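Long-range contact in alkaline serine protease AL20 (Nesterenkonia abyssinica, PDB 3CP7), which probably hydrolyses peptide bonds as a secreted, thermostable, trypsin-like serine protease working at alkaline pH: residues A[151-164]-A[189-202]. Sequence-based numbering, arbitrary orientation.
Sequences DPMGSSTQGIPCNM and YGYTFLPNVMFGPY
Tyr191 OH donates a hydrogen bond to Asp151 OD1, 2.6 Å away on the syn side and 28° out of the carboxylate plane, which is turned only 13° from the ring plane. The same ring carries Met153, whose CG lies 3.3 Å from Tyr191 CZ and whose SD makes an oblique Met-aromatic contact. Beside this pair, Tyr189 OH and Thr157 OG1 share a 2.9 Å hydrogen bond. Phe199 CE2 and CZ both lie 3.5 Å from Pro152 CD, which approaches obliquely. The tyrosine cluster sits near the Gln158-Gly200 end of an antiparallel ladder; Phe199 leads onto it, CD2 3.5 Å from Gly159 CA. Strand 197-200 bridges 158-161 and the end of 183-191, closing the second barrel of the trypsin-like fold. Four backbone bonds pair Gln158 with Gly200 and Ile160 with Met198; Cys162 N instead meets Asn196 O, at the chain's corner, from above the carbonyl plane. On the Ile160-Met198 face, just past the strand, Cys162, disulfide-bonded to Cys144, packs CB 3.6 Å from Met198 CB. Asp151 CG, anti to the backbone N (chi1 175°), carries the carboxylate to Tyr191. Its own loop holds it: Met153 N reaches OD1 from the face opposite Tyr191, an Asx turn, while Ser155 N and OG grip OD2 from opposite faces. Ser155 OG accepts from Thr157 N, an ST turn, and a water links it to Tyr189 OH.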
ATOM      1  N   ASP A 151      -0.442   1.346 -25.692  1.00 11.20           N
ATOM      2  CA  ASP A 151       0.971   1.628 -25.513  1.00 11.56           C
ATOM      3  C   ASP A 151       1.762   1.005 -26.671  1.00 12.08           C
ATOM      4  O   ASP A 151       1.676  -0.200 -26.878  1.00 12.65           O
ATOM      5  CB  ASP A 151       1.413   1.004 -24.195  1.00 11.23           C
ATOM      6  CG  ASP A 151       2.896   1.132 -23.947  1.00 10.90           C
ATOM      7  OD1 ASP A 151       3.525   2.010 -24.578  1.00 10.92           O
ATOM      8  OD2 ASP A 151       3.417   0.366 -23.110  1.00 11.47           O
ATOM      9  N   PRO A 152       2.544   1.820 -27.413  1.00 12.57           N
ATOM     10  CA  PRO A 152       3.369   1.231 -28.489  1.00 13.42           C
ATOM     11  C   PRO A 152       4.364   0.200 -27.968  1.00 14.53           C
ATOM     12  O   PRO A 152       4.830  -0.652 -28.733  1.00 15.39           O
ATOM     13  CB  PRO A 152       4.103   2.440 -29.084  1.00 13.92           C
ATOM     14  CG  PRO A 152       4.039   3.506 -28.039  1.00 13.74           C
ATOM     15  CD  PRO A 152       2.710   3.281 -27.339  1.00 12.41           C
ATOM     16  N   MET A 153       4.672   0.262 -26.679  1.00 15.12           N
ATOM     17  CA  MET A 153       5.575  -0.693 -26.057  1.00 15.99           C
ATOM     18  C   MET A 153       4.890  -1.991 -25.660  1.00 15.70           C
ATOM     19  O   MET A 153       5.551  -2.937 -25.221  1.00 16.41           O
ATOM     20  CB  MET A 153       6.200  -0.087 -24.814  1.00 16.64           C
ATOM     21  CG  MET A 153       6.988   1.146 -25.069  1.00 19.08           C
ATOM     22  SD  MET A 153       8.506   0.899 -24.185  1.00 22.90           S
ATOM     23  CE  MET A 153       9.183  -0.174 -25.382  1.00  9.67           C
ATOM     24  N   GLY A 154       3.567  -2.032 -25.780  1.00 14.75           N
ATOM     25  CA  GLY A 154       2.840  -3.270 -25.533  1.00 14.22           C
ATOM     26  C   GLY A 154       2.371  -3.505 -24.111  1.00 13.18           C
ATOM     27  O   GLY A 154       1.808  -4.561 -23.819  1.00 14.25           O
ATOM     28  N   SER A 155       2.593  -2.537 -23.219  1.00 11.99           N
ATOM     29  CA  SER A 155       2.051  -2.652 -21.870  1.00 10.69           C
ATOM     30  C   SER A 155       0.565  -2.318 -21.891  1.00 10.11           C
ATOM     31  O   SER A 155       0.022  -1.936 -22.928  1.00 10.03           O
ATOM     32  CB  SER A 155       2.798  -1.730 -20.897  1.00 10.56           C
ATOM     33  OG  SER A 155       2.235  -0.421 -20.852  1.00 10.33           O
ATOM     34  N   SER A 156      -0.078  -2.450 -20.730  1.00  9.56           N
ATOM     35  CA  SER A 156      -1.511  -2.172 -20.611  1.00  9.47           C
ATOM     36  C   SER A 156      -1.839  -0.675 -20.528  1.00  9.47           C
ATOM     37  O   SER A 156      -3.019  -0.295 -20.479  1.00  8.92           O
ATOM     38  CB  SER A 156      -2.109  -2.913 -19.413  1.00  9.49           C
ATOM     39  OG  SER A 156      -1.506  -2.450 -18.213  1.00  8.65           O
ATOM     40  N   THR A 157      -0.827   0.193 -20.502  1.00  8.76           N
ATOM     41  CA  THR A 157      -1.130   1.637 -20.490  1.00  8.87           C
ATOM     42  C   THR A 157      -1.765   2.071 -21.813  1.00  9.04           C
ATOM     43  O   THR A 157      -1.736   1.327 -22.815  1.00  9.39           O
ATOM     44  CB  THR A 157       0.105   2.509 -20.201  1.00  9.38           C
ATOM     45  OG1 THR A 157       1.027   2.383 -21.288  1.00  9.43           O
ATOM     46  CG2 THR A 157       0.770   2.068 -18.908  1.00  9.51           C
ATOM     47  N   GLN A 158      -2.355   3.259 -21.808  1.00  8.71           N
ATOM     48  CA  GLN A 158      -2.942   3.843 -23.016  1.00  8.82           C
ATOM     49  C   GLN A 158      -2.433   5.255 -23.201  1.00  9.34           C
ATOM     50  O   GLN A 158      -2.084   5.926 -22.227  1.00  9.00           O
ATOM     51  CB  GLN A 158      -4.466   3.874 -22.934  1.00  9.57           C
ATOM     52  CG  GLN A 158      -5.106   2.526 -22.682  1.00 10.07           C
ATOM     53  CD  GLN A 158      -6.612   2.599 -22.799  1.00 11.23           C
ATOM     54  OE1 GLN A 158      -7.179   2.237 -23.828  1.00 11.19           O
ATOM     55  NE2 GLN A 158      -7.266   3.110 -21.768  1.00 10.46           N
ATOM     56  N   GLY A 159      -2.400   5.700 -24.453  1.00  9.42           N
ATOM     57  CA  GLY A 159      -1.943   7.036 -24.775  1.00  9.66           C
ATOM     58  C   GLY A 159      -3.025   7.868 -25.418  1.00  9.63           C
ATOM     59  O   GLY A 159      -3.876   7.349 -26.145  1.00  9.22           O
ATOM     60  N   ILE A 160      -2.992   9.166 -25.132  1.00 10.13           N
ATOM     61  CA  ILE A 160      -3.836  10.137 -25.826  1.00 10.42           C
ATOM     62  C   ILE A 160      -3.001  11.302 -26.354  1.00 10.51           C
ATOM     63  O   ILE A 160      -1.966  11.627 -25.791  1.00  9.90           O
ATOM     64  CB  ILE A 160      -4.970  10.699 -24.912  1.00 10.80           C
ATOM     65  CG1 ILE A 160      -4.402  11.355 -23.632  1.00 10.41           C
ATOM     66  CG2 ILE A 160      -5.979   9.605 -24.588  1.00 10.34           C
ATOM     67  CD1 ILE A 160      -5.439  12.080 -22.767  1.00 12.38           C
ATOM     68  N   PRO A 161      -3.463  11.962 -27.431  1.00 11.10           N
ATOM     69  CA  PRO A 161      -2.752  13.165 -27.868  1.00 11.38           C
ATOM     70  C   PRO A 161      -2.818  14.243 -26.788  1.00 11.20           C
ATOM     71  O   PRO A 161      -3.910  14.563 -26.298  1.00 11.39           O
ATOM     72  CB  PRO A 161      -3.515  13.602 -29.128  1.00 11.84           C
ATOM     73  CG  PRO A 161      -4.845  12.928 -29.050  1.00 13.56           C
ATOM     74  CD  PRO A 161      -4.636  11.654 -28.276  1.00 11.45           C
ATOM     75  N   CYS A 162      -1.664  14.777 -26.400  1.00 11.09           N
ATOM     76  CA  CYS A 162      -1.605  15.702 -25.274  1.00 11.34           C
ATOM     77  C   CYS A 162      -0.268  16.395 -25.195  1.00 11.75           C
ATOM     78  O   CYS A 162       0.766  15.738 -25.161  1.00 11.64           O
ATOM     79  CB  CYS A 162      -1.830  14.931 -23.969  1.00 11.62           C
ATOM     80  SG  CYS A 162      -1.950  15.976 -22.514  1.00 12.40           S
ATOM     81  N   ASN A 163      -0.297  17.719 -25.126  1.00 11.52           N
ATOM     82  CA  ASN A 163       0.928  18.510 -25.112  1.00 11.91           C
ATOM     83  C   ASN A 163       1.387  18.933 -23.711  1.00 11.87           C
ATOM     84  O   ASN A 163       2.344  19.680 -23.588  1.00 12.14           O
ATOM     85  CB  ASN A 163       0.788  19.736 -26.037  1.00 12.13           C
ATOM     86  CG  ASN A 163      -0.203  20.752 -25.506  1.00 13.73           C
ATOM     87  OD1 ASN A 163      -0.910  20.500 -24.535  1.00 14.52           O
ATOM     88  ND2 ASN A 163      -0.262  21.912 -26.154  1.00 17.40           N
ATOM     89  N   MET A 164       0.713  18.449 -22.660  1.00 10.87           N
ATOM     90  CA  MET A 164       1.065  18.872 -21.301  1.00 11.67           C
ATOM     91  C   MET A 164       2.420  18.325 -20.855  1.00 12.03           C
ATOM     92  O   MET A 164       2.789  17.205 -21.210  1.00 13.34           O
ATOM     93  CB  MET A 164      -0.021  18.493 -20.288  1.00 11.28           C
ATOM     94  CG  MET A 164      -1.307  19.285 -20.471  1.00 11.42           C
ATOM     95  SD  MET A 164      -2.466  19.145 -19.085  1.00 11.64           S
ATOM     96  CE  MET A 164      -3.096  17.468 -19.284  1.00 13.65           C
ATOM     97  N   TYR A 189       3.052   9.403 -17.881  1.00  8.16           N
ATOM     98  CA  TYR A 189       4.351   9.549 -18.517  1.00  8.19           C
ATOM     99  C   TYR A 189       4.221   9.746 -20.011  1.00  8.68           C
ATOM    100  O   TYR A 189       3.155   9.525 -20.584  1.00  8.69           O
ATOM    101  CB  TYR A 189       5.221   8.309 -18.224  1.00  8.50           C
ATOM    102  CG  TYR A 189       4.790   7.065 -18.962  1.00  8.50           C
ATOM    103  CD1 TYR A 189       3.878   6.175 -18.403  1.00  7.96           C
ATOM    104  CD2 TYR A 189       5.314   6.765 -20.222  1.00  8.40           C
ATOM    105  CE1 TYR A 189       3.475   5.025 -19.083  1.00  8.39           C
ATOM    106  CE2 TYR A 189       4.919   5.635 -20.918  1.00  8.34           C
ATOM    107  CZ  TYR A 189       4.012   4.752 -20.335  1.00  7.98           C
ATOM    108  OH  TYR A 189       3.596   3.614 -21.003  1.00  8.99           O
ATOM    109  N   GLY A 190       5.318  10.185 -20.630  1.00  9.00           N
ATOM    110  CA  GLY A 190       5.466  10.097 -22.084  1.00  8.99           C
ATOM    111  C   GLY A 190       6.739   9.343 -22.423  1.00  9.11           C
ATOM    112  O   GLY A 190       7.493   8.927 -21.525  1.00  9.03           O
ATOM    113  N   TYR A 191       6.966   9.160 -23.723  1.00  9.19           N
ATOM    114  CA  TYR A 191       8.229   8.618 -24.203  1.00  9.17           C
ATOM    115  C   TYR A 191       9.029   9.709 -24.881  1.00  9.70           C
ATOM    116  O   TYR A 191       8.474  10.551 -25.585  1.00  9.80           O
ATOM    117  CB  TYR A 191       7.991   7.496 -25.213  1.00  9.11           C
ATOM    118  CG  TYR A 191       7.330   6.267 -24.646  1.00  8.44           C
ATOM    119  CD1 TYR A 191       7.993   5.443 -23.748  1.00  8.62           C
ATOM    120  CD2 TYR A 191       6.050   5.902 -25.057  1.00  8.90           C
ATOM    121  CE1 TYR A 191       7.376   4.296 -23.231  1.00  9.11           C
ATOM    122  CE2 TYR A 191       5.427   4.761 -24.553  1.00  9.93           C
ATOM    123  CZ  TYR A 191       6.092   3.965 -23.629  1.00  9.12           C
ATOM    124  OH  TYR A 191       5.494   2.831 -23.119  1.00  9.78           O
ATOM    125  N   THR A 192      10.348   9.662 -24.708  1.00 10.54           N
ATOM    126  CA  THR A 192      11.234  10.654 -25.318  1.00 11.40           C
ATOM    127  C   THR A 192      11.087  10.714 -26.844  1.00 12.04           C
ATOM    128  O   THR A 192      11.250  11.782 -27.436  1.00 12.63           O
ATOM    129  CB  THR A 192      12.706  10.349 -24.995  1.00 11.66           C
ATOM    130  OG1 THR A 192      12.971   8.976 -25.301  1.00 11.81           O
ATOM    131  CG2 THR A 192      12.991  10.609 -23.520  1.00 11.64           C
ATOM    132  N   PHE A 193      10.765   9.583 -27.472  1.00 12.01           N
ATOM    133  CA  PHE A 193      10.652   9.516 -28.939  1.00 13.01           C
ATOM    134  C   PHE A 193       9.289   9.956 -29.464  1.00 13.39           C
ATOM    135  O   PHE A 193       9.090  10.067 -30.670  1.00 13.94           O
ATOM    136  CB  PHE A 193      10.954   8.095 -29.438  1.00 12.92           C
ATOM    137  CG  PHE A 193      10.025   7.045 -28.891  1.00 12.49           C
ATOM    138  CD1 PHE A 193      10.390   6.281 -27.796  1.00 11.64           C
ATOM    139  CD2 PHE A 193       8.789   6.804 -29.482  1.00 12.89           C
ATOM    140  CE1 PHE A 193       9.545   5.316 -27.282  1.00 12.60           C
ATOM    141  CE2 PHE A 193       7.931   5.851 -28.969  1.00 13.00           C
ATOM    142  CZ  PHE A 193       8.300   5.105 -27.867  1.00 12.69           C
ATOM    143  N   LEU A 194       8.343  10.201 -28.565  1.00 12.84           N
ATOM    144  CA  LEU A 194       6.963  10.420 -28.976  1.00 13.56           C
ATOM    145  C   LEU A 194       6.429  11.722 -28.385  1.00 14.07           C
ATOM    146  O   LEU A 194       5.785  11.714 -27.341  1.00 13.49           O
ATOM    147  CB  LEU A 194       6.111   9.209 -28.569  1.00 13.40           C
ATOM    148  CG  LEU A 194       4.680   9.077 -29.095  1.00 12.89           C
ATOM    149  CD1 LEU A 194       4.621   9.051 -30.628  1.00 15.21           C
ATOM    150  CD2 LEU A 194       4.005   7.853 -28.504  1.00 14.74           C
ATOM    151  N   PRO A 195       6.720  12.863 -29.035  1.00 15.02           N
ATOM    152  CA  PRO A 195       6.193  14.119 -28.493  1.00 15.00           C
ATOM    153  C   PRO A 195       4.667  14.163 -28.465  1.00 14.18           C
ATOM    154  O   PRO A 195       4.001  13.533 -29.291  1.00 14.10           O
ATOM    155  CB  PRO A 195       6.741  15.196 -29.441  1.00 16.15           C
ATOM    156  CG  PRO A 195       7.322  14.483 -30.603  1.00 16.32           C
ATOM    157  CD  PRO A 195       7.553  13.056 -30.238  1.00 15.77           C
ATOM    158  N   ASN A 196       4.141  14.891 -27.486  1.00 13.35           N
ATOM    159  CA  ASN A 196       2.708  15.197 -27.423  1.00 12.69           C
ATOM    160  C   ASN A 196       1.771  13.987 -27.331  1.00 12.22           C
ATOM    161  O   ASN A 196       0.654  14.012 -27.863  1.00 12.07           O
ATOM    162  CB  ASN A 196       2.296  16.089 -28.606  1.00 13.41           C
ATOM    163  CG  ASN A 196       3.029  17.408 -28.620  1.00 14.33           C
ATOM    164  OD1 ASN A 196       3.286  17.973 -29.685  1.00 18.85           O
ATOM    165  ND2 ASN A 196       3.395  17.898 -27.450  1.00 13.90           N
ATOM    166  N   VAL A 197       2.222  12.927 -26.664  1.00 10.67           N
ATOM    167  CA  VAL A 197       1.335  11.827 -26.292  1.00 10.76           C
ATOM    168  C   VAL A 197       1.512  11.566 -24.799  1.00 10.11           C
ATOM    169  O   VAL A 197       2.628  11.415 -24.313  1.00 10.13           O
ATOM    170  CB  VAL A 197       1.587  10.545 -27.129  1.00 10.72           C
ATOM    171  CG1 VAL A 197       0.633   9.422 -26.714  1.00 10.20           C
ATOM    172  CG2 VAL A 197       1.410  10.830 -28.623  1.00 12.05           C
ATOM    173  N   MET A 198       0.395  11.559 -24.072  1.00  9.17           N
ATOM    174  CA  MET A 198       0.397  11.266 -22.641  1.00  9.27           C
ATOM    175  C   MET A 198      -0.121   9.856 -22.399  1.00  8.41           C
ATOM    176  O   MET A 198      -1.172   9.473 -22.924  1.00  8.46           O
ATOM    177  CB  MET A 198      -0.504  12.250 -21.907  1.00  9.39           C
ATOM    178  CG  MET A 198      -0.610  11.983 -20.398  1.00  9.53           C
ATOM    179  SD  MET A 198       0.855  12.497 -19.488  1.00 11.08           S
ATOM    180  CE  MET A 198       0.632  14.284 -19.569  1.00 12.05           C
ATOM    181  N   PHE A 199       0.614   9.089 -21.594  1.00  8.24           N
ATOM    182  CA  PHE A 199       0.182   7.758 -21.214  1.00  7.66           C
ATOM    183  C   PHE A 199      -0.352   7.743 -19.806  1.00  7.73           C
ATOM    184  O   PHE A 199       0.141   8.454 -18.923  1.00  7.93           O
ATOM    185  CB  PHE A 199       1.309   6.734 -21.408  1.00  8.54           C
ATOM    186  CG  PHE A 199       1.672   6.563 -22.848  1.00  8.22           C
ATOM    187  CD1 PHE A 199       2.594   7.409 -23.443  1.00  8.79           C
ATOM    188  CD2 PHE A 199       1.025   5.611 -23.629  1.00  9.28           C
ATOM    189  CE1 PHE A 199       2.900   7.293 -24.807  1.00  9.88           C
ATOM    190  CE2 PHE A 199       1.319   5.486 -24.997  1.00  9.91           C
ATOM    191  CZ  PHE A 199       2.251   6.329 -25.583  1.00  9.74           C
ATOM    192  N   GLY A 200      -1.389   6.938 -19.633  1.00  7.52           N
ATOM    193  CA  GLY A 200      -2.014   6.752 -18.338  1.00  7.49           C
ATOM    194  C   GLY A 200      -2.285   5.288 -18.119  1.00  8.19           C
ATOM    195  O   GLY A 200      -2.576   4.557 -19.063  1.00  7.98           O
ATOM    196  N   PRO A 201      -2.203   4.837 -16.866  1.00  7.29           N
ATOM    197  CA  PRO A 201      -2.369   3.412 -16.600  1.00  7.65           C
ATOM    198  C   PRO A 201      -3.808   2.932 -16.744  1.00  7.43           C
ATOM    199  O   PRO A 201      -4.757   3.704 -16.533  1.00  7.68           O
ATOM    200  CB  PRO A 201      -1.905   3.275 -15.143  1.00  7.64           C
ATOM    201  CG  PRO A 201      -2.243   4.629 -14.539  1.00  7.28           C
ATOM    202  CD  PRO A 201      -1.903   5.603 -15.636  1.00  7.34           C
ATOM    203  N   TYR A 202      -3.967   1.655 -17.060  1.00  7.72           N
ATOM    204  CA  TYR A 202      -5.300   1.075 -17.101  1.00  7.56           C
ATOM    205  C   TYR A 202      -5.870   0.978 -15.685  1.00  7.79           C
ATOM    206  O   TYR A 202      -5.226   0.445 -14.772  1.00  8.15           O
ATOM    207  CB  TYR A 202      -5.287  -0.300 -17.788  1.00  7.94           C
ATOM    208  CG  TYR A 202      -6.670  -0.885 -17.923  1.00  8.01           C
ATOM    209  CD1 TYR A 202      -7.099  -1.893 -17.063  1.00  8.69           C
ATOM    210  CD2 TYR A 202      -7.559  -0.397 -18.882  1.00  8.71           C
ATOM    211  CE1 TYR A 202      -8.383  -2.416 -17.170  1.00  8.91           C
ATOM    212  CE2 TYR A 202      -8.848  -0.918 -18.989  1.00  9.04           C
ATOM    213  CZ  TYR A 202      -9.239  -1.930 -18.135  1.00  8.20           C
ATOM    214  OH  TYR A 202     -10.517  -2.437 -18.229  1.00 10.25           O
TER
HETATM  215  O   HOH W   1       4.166   1.115 -19.564  1.00 12.81           O
HETATM  216  O   HOH W   2      -1.632   0.142 -17.176  1.00  8.54           O
HETATM  217  O   HOH W   3      -5.596   3.811 -19.482  1.00 10.77           O